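Local atomic coordinates of sensory box/GGDEF family protein (Caulobacter crescentus, PDB entry 4YME), a protein that probably acts in cyclic di-GMP signalling at the cell membrane, the part described here being its GGDEF domain, which has a ferredoxin-like fold. Residues Ile24-Val27 / Gly31-Leu34; Val87-Gly92 / Ala97-Leu102; Ala112-Pro115 / Glu120-Met123. All blocks are in the same frame, centred on the assembly; numbering follows the deposited sequence.

Overall arrangement
All three contacts lie in the GGDEF domain. Interactions 1 and 2 share its central antiparallel sheet, with centres about 12 Å apart: interaction 1 leads from helix 13-30 into strand 33-41, and interaction 2 packs helix 95-109 on the neighbouring strand 84-91. They touch through a probable hydrogen bond, Ser33 N to Ala91 O at 2.8 Å. Interaction 3 is a two-stranded hairpin that follows helix 95-109, centred about 26 Å from interaction 2 and, across the chain's centre, about 36 Å from interaction 1. The GGDEF signature, which in active diguanylate cyclases forms part of the active site, lies at the turn between strands 76-81 and 84-91, and its last residues begin the strand of interaction 2.

Interaction 1. Residues Ile24-Val27 / Gly31-Leu34; sequences IDRV and GESL
Val27 O accepts a hydrogen bond from Gly31 N, 2.8 Å away, in the last turn of helix 13-30, and Gly31 then leaves helical geometry with a positive phi of 86°, a conformation in which any side chain would collide with the carbonyl oxygen of Ser30. The chain thus doubles back, and Arg26 and Glu32 meet in a salt bridge. The guanidinium is used side-on: NE donates to Glu32 OE1 at 2.9 Å and NH2 to Glu32 OE2 at 2.8 Å, both nearly straight and both on the syn sides of the carboxylate, with the two planes only 17° apart. Arg26 reaches this position with an extended chain, its CG lying anti to the backbone N (chi1 165°). Two bonds of this kind hold the carboxylate against rotation, and Ser30 OG adds another hydrogen bond at Glu32 OE1. This is the connection by which a helix packed on one face of the ferredoxin-like sheet passes into strand 33-41, one of the two inner strands of the sheet. Val27 packs CB on Glu32 O (3.3 Å) and CG2 on Leu34 CB (3.8 Å). Leu34, whose CB points toward the helix, presses CD2 tightly on Ile24 CG1, at 3.5 Å. Tyr132 borders Ile24, Val27 and Leu34, while Val88 and Ile90 of strand 84-91 also pack on Leu34.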
# COMPACT_ATOMS: atom_id res chain seq x y z
N ILE A 24 -10.48 6.98 -11.05
CA ILE A 24 -11.91 7.03 -10.80
C ILE A 24 -12.66 7.34 -12.11
O ILE A 24 -13.65 6.69 -12.43
CB ILE A 24 -12.25 8.04 -9.64
CG1 ILE A 24 -11.76 7.49 -8.31
CG2 ILE A 24 -13.74 8.38 -9.62
CD1 ILE A 24 -11.72 8.54 -7.17
N ASP A 25 -12.20 8.35 -12.85
CA ASP A 25 -12.86 8.69 -14.10
C ASP A 25 -12.79 7.51 -15.10
O ASP A 25 -13.76 7.25 -15.82
CB ASP A 25 -12.26 9.92 -14.75
CG ASP A 25 -12.54 11.20 -13.97
OD1 ASP A 25 -13.49 11.20 -13.16
OD2 ASP A 25 -11.73 12.14 -14.14
N ARG A 26 -11.65 6.84 -15.16
CA ARG A 26 -11.49 5.69 -16.01
C ARG A 26 -12.51 4.57 -15.71
O ARG A 26 -13.21 4.09 -16.61
CB ARG A 26 -10.05 5.18 -15.97
CG ARG A 26 -9.88 3.80 -16.54
CD ARG A 26 -8.45 3.33 -16.50
NE ARG A 26 -8.39 1.89 -16.70
CZ ARG A 26 -7.27 1.25 -17.02
NH1 ARG A 26 -6.13 1.93 -17.23
NH2 ARG A 26 -7.30 -0.05 -17.19
N VAL A 27 -12.64 4.23 -14.43
CA VAL A 27 -13.43 3.07 -14.09
C VAL A 27 -14.93 3.43 -14.11
O VAL A 27 -15.76 2.58 -14.37
CB VAL A 27 -13.02 2.38 -12.76
CG1 VAL A 27 -11.55 2.03 -12.75
CG2 VAL A 27 -13.38 3.15 -11.52
N GLY A 31 -16.22 0.52 -16.24
CA GLY A 31 -16.82 -0.56 -15.44
C GLY A 31 -15.83 -1.48 -14.74
O GLY A 31 -16.22 -2.45 -14.07
N GLU A 32 -14.54 -1.16 -14.86
CA GLU A 32 -13.51 -1.86 -14.08
C GLU A 32 -13.69 -1.61 -12.57
O GLU A 32 -14.33 -0.65 -12.19
CB GLU A 32 -12.11 -1.41 -14.51
CG GLU A 32 -11.73 -1.84 -15.89
CD GLU A 32 -10.61 -1.00 -16.51
OE1 GLU A 32 -10.73 0.27 -16.54
OE2 GLU A 32 -9.59 -1.60 -16.97
N SER A 33 -13.11 -2.51 -11.80
CA SER A 33 -13.11 -2.32 -10.35
C SER A 33 -11.90 -1.50 -9.93
O SER A 33 -10.85 -1.55 -10.55
CB SER A 33 -13.16 -3.63 -9.62
OG SER A 33 -12.02 -4.34 -9.81
N LEU A 34 -12.11 -0.72 -8.88
CA LEU A 34 -11.07 0.11 -8.31
C LEU A 34 -11.10 -0.04 -6.79
O LEU A 34 -12.15 0.14 -6.16
CB LEU A 34 -11.33 1.57 -8.68
CG LEU A 34 -10.48 2.65 -8.04
CD1 LEU A 34 -9.10 2.46 -8.41
CD2 LEU A 34 -11.08 4.06 -8.43

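Interaction 2. Residues Val87-Gly92 / Ala97-Leu102; sequences VVQIAG and AVAAEL
Gln89 reaches across from strand 84-91 and donates from NE2 to the backbone carbonyl Val98 O of helix 95-109, at 3.1 Å and almost straight (174°). The acceptor lies in the plane of the Gln89 amide, yet the donor stands well above the Val98 carbonyl plane. That oxygen already takes the helical bond from Leu102 N, which approaches from the opposite face, so two donors grip it. The other end of the amide, OE1, rests 3.3 Å from Ala99 CA. An extended chain, with CG anti to the backbone N (chi1 -179°), delivers the amide to the helix surface. Leu102 comes from the opposite direction and lays CD2 along the aliphatic part of Gln89, 3.7 Å from its CB, while Val98 CG2 sits 3.7 Å from Gln89 NE2 and also meets Ala91 CB. A leucine in place of Gln89 would probably leave Val98 O with its helical donor but without its partner from the sheet, and the strand without its polar tie to the helix.

Further out, Val87 CG1 makes a looser apolar contact with Leu102 CD2. The strand is held in register by backbone hydrogen bonds to Ser33, Ala35 and Ile37 of strand 33-41, which also offers Ala35 to Ala99 and Ile37 to Leu102. On the other face of strand 84-91, Val88 and Ile90 pack against helix 13-30. The axes of segments 87-91 and 97-102 approach to 9.6 Å, their N-to-C directions 133° apart. Strand 84-91 and helix 95-109 form the first two elements of a beta-alpha-beta crossover that ends in strand 125-131, with strand 33-41 lying between its two strands, as expected of the ferredoxin-like fold of GGDEF domains.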
# COMPACT_ATOMS: atom_id res chain seq x y z
N VAL A 87 -1.58 0.93 -2.22
CA VAL A 87 -1.69 0.30 -3.52
C VAL A 87 -3.06 0.57 -4.07
O VAL A 87 -4.07 0.42 -3.37
CB VAL A 87 -1.45 -1.23 -3.45
CG1 VAL A 87 -1.81 -1.88 -4.75
CG2 VAL A 87 -0.01 -1.53 -3.01
N VAL A 88 -3.10 1.04 -5.31
CA VAL A 88 -4.35 1.21 -6.03
C VAL A 88 -4.47 0.14 -7.08
O VAL A 88 -3.61 0.01 -7.95
CB VAL A 88 -4.46 2.63 -6.65
CG1 VAL A 88 -5.74 2.74 -7.47
CG2 VAL A 88 -4.34 3.72 -5.61
N GLN A 89 -5.54 -0.65 -6.96
CA GLN A 89 -5.79 -1.77 -7.85
C GLN A 89 -6.91 -1.40 -8.83
O GLN A 89 -8.00 -1.05 -8.43
CB GLN A 89 -6.27 -2.97 -7.03
CG GLN A 89 -6.51 -4.17 -7.93
CD GLN A 89 -7.31 -5.25 -7.20
OE1 GLN A 89 -8.33 -4.97 -6.52
NE2 GLN A 89 -6.87 -6.46 -7.34
N ILE A 90 -6.59 -1.50 -10.12
CA ILE A 90 -7.58 -1.46 -11.19
C ILE A 90 -7.65 -2.85 -11.79
O ILE A 90 -6.66 -3.39 -12.26
CB ILE A 90 -7.22 -0.45 -12.26
CG1 ILE A 90 -7.25 0.98 -11.73
CG2 ILE A 90 -8.22 -0.53 -13.42
CD1 ILE A 90 -6.66 2.07 -12.65
N ALA A 91 -8.85 -3.41 -11.82
CA ALA A 91 -9.00 -4.82 -12.22
C ALA A 91 -10.41 -5.07 -12.74
O ALA A 91 -11.13 -4.14 -12.99
CB ALA A 91 -8.70 -5.72 -11.05
N GLY A 92 -10.76 -6.35 -12.93
CA GLY A 92 -12.10 -6.73 -13.45
C GLY A 92 -13.02 -7.35 -12.41
O GLY A 92 -12.87 -7.11 -11.20
N ALA A 97 -14.02 -9.69 -3.98
CA ALA A 97 -13.09 -10.82 -4.20
C ALA A 97 -11.74 -10.41 -4.80
O ALA A 97 -10.71 -10.86 -4.32
CB ALA A 97 -13.72 -11.86 -5.11
N VAL A 98 -11.74 -9.64 -5.88
CA VAL A 98 -10.49 -9.33 -6.60
C VAL A 98 -9.53 -8.50 -5.74
O VAL A 98 -8.28 -8.69 -5.80
CB VAL A 98 -10.75 -8.63 -8.00
CG1 VAL A 98 -11.23 -7.22 -7.86
CG2 VAL A 98 -9.52 -8.63 -8.84
N ALA A 99 -10.12 -7.59 -4.95
CA ALA A 99 -9.34 -6.79 -4.00
C ALA A 99 -8.85 -7.68 -2.84
O ALA A 99 -7.67 -7.64 -2.48
CB ALA A 99 -10.13 -5.67 -3.48
N ALA A 100 -9.75 -8.51 -2.28
CA ALA A 100 -9.34 -9.44 -1.21
C ALA A 100 -8.21 -10.37 -1.67
O ALA A 100 -7.29 -10.69 -0.88
CB ALA A 100 -10.56 -10.29 -0.76
N GLU A 101 -8.23 -10.78 -2.94
CA GLU A 101 -7.20 -11.69 -3.45
C GLU A 101 -5.81 -11.01 -3.50
O GLU A 101 -4.76 -11.58 -3.14
CB GLU A 101 -7.57 -12.23 -4.81
CG GLU A 101 -6.62 -13.38 -5.27
CD GLU A 101 -5.40 -12.93 -6.09
OE1 GLU A 101 -5.35 -11.78 -6.58
OE2 GLU A 101 -4.46 -13.75 -6.26
N LEU A 102 -5.79 -9.79 -4.00
CA LEU A 102 -4.54 -9.07 -4.00
C LEU A 102 -4.10 -8.78 -2.58
O LEU A 102 -2.90 -8.88 -2.30
CB LEU A 102 -4.74 -7.75 -4.75
CG LEU A 102 -3.55 -6.79 -4.70
CD1 LEU A 102 -2.28 -7.33 -5.28
CD2 LEU A 102 -4.01 -5.44 -5.35

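Interaction 3. Residues Ala112-Pro115 / Glu120-Met123; sequences APVP and ELAM
Val114 and Leu121 face each other as the antiparallel hydrogen-bonded pair of a small beta hairpin, strands 114-116 and 119-121, apart from the main sheet of the GGDEF domain. Each both donates and accepts: Val114 N binds Leu121 O at 2.9 Å, and Leu121 N returns to Val114 O at 2.9 Å. Glu120 CA makes a CA-H...O contact with Val114 O at 3.5 Å, besides the amide bond. The next pair, Pro115 with Glu120, is non-hydrogen-bonded, which suits a proline with no N-H to offer; Pro115 CA lies 4.4 Å from Glu120 CA. Pro113 likewise cannot donate, but its carbonyl is satisfied by NH2 of Arg66 in helix 53-70, whose NH1 donates to Ala112 O. One guanidinium thereby ties the loop leading into strand 114-116 to that helix. Val114 and Leu121 share one face, where Val114 CG1 lies 3.9 Å from Leu121 CB. Met123, a selenomethionine, sets CB 3.3 Å from Ala112 O and packs CG on Val114 CG1, and with Val114 it rests on Leu59 of helix 53-70; both were modelled in two conformers. On the other face Glu120, with CG anti to the carbonyl carbon (chi1 -75°), runs extended and passes obliquely across the Pro113 ring, OE1 ending 3.9 Å from Pro113 CG. The proline ring leans on the carbonyl of the partner strand, Pro113 CB standing 3.2 Å from Leu121 O.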
# COMPACT_ATOMS: atom_id res chain seq x y z
N ALA A 112 8.04 -11.92 4.84
CA ALA A 112 9.41 -12.47 5.01
C ALA A 112 10.35 -11.44 5.54
O ALA A 112 10.23 -10.29 5.13
CB ALA A 112 9.97 -12.98 3.72
N PRO A 113 11.27 -11.78 6.41
CA PRO A 113 12.20 -10.76 6.95
C PRO A 113 13.12 -10.15 5.90
O PRO A 113 13.22 -10.69 4.80
CB PRO A 113 13.03 -11.51 8.01
CG PRO A 113 12.67 -12.93 7.84
CD PRO A 113 11.44 -13.08 7.10
N VAL A 114 13.84 -9.11 6.29
CA VAL A 114 14.81 -8.50 5.36
C VAL A 114 16.18 -8.48 5.96
O VAL A 114 16.37 -8.12 7.11
CB VAL A 114 14.39 -7.11 4.89
CG1 VAL A 114 14.28 -6.18 5.97
CG2 VAL A 114 15.39 -6.56 3.82
N PRO A 115 17.19 -8.90 5.15
CA PRO A 115 18.55 -8.85 5.69
C PRO A 115 19.03 -7.42 5.86
O PRO A 115 18.73 -6.58 5.03
CB PRO A 115 19.42 -9.57 4.65
CG PRO A 115 18.55 -9.89 3.54
CD PRO A 115 17.17 -9.44 3.78
N GLU A 120 18.73 -10.12 10.45
CA GLU A 120 17.44 -10.06 9.77
C GLU A 120 16.49 -9.23 10.58
O GLU A 120 16.41 -9.33 11.79
CB GLU A 120 16.87 -11.45 9.55
CG GLU A 120 17.60 -12.17 8.43
CD GLU A 120 16.91 -13.42 8.01
OE1 GLU A 120 16.29 -14.10 8.86
OE2 GLU A 120 16.98 -13.74 6.81
N LEU A 121 15.75 -8.38 9.88
CA LEU A 121 14.78 -7.50 10.46
C LEU A 121 13.37 -8.04 10.19
O LEU A 121 13.06 -8.51 9.06
CB LEU A 121 14.90 -6.13 9.86
CG LEU A 121 16.23 -5.41 10.02
CD1 LEU A 121 16.08 -4.10 9.27
CD2 LEU A 121 16.52 -5.18 11.43
N ALA A 122 12.57 -8.05 11.26
CA ALA A 122 11.16 -8.49 11.20
C ALA A 122 10.33 -7.61 10.31
O ALA A 122 10.30 -6.38 10.39
CB ALA A 122 10.58 -8.52 12.56
N MSE A 123 9.68 -8.28 9.35
CA MSE A 123 8.73 -7.58 8.47
C MSE A 123 7.32 -7.99 9.00
O MSE A 123 7.15 -8.15 10.20
CB MSE A 123 9.02 -7.84 6.97
CG MSE A 123 10.31 -7.22 6.37
SE MSE A 123 10.23 -5.53 5.30
CE MSE A 123 9.05 -6.10 3.87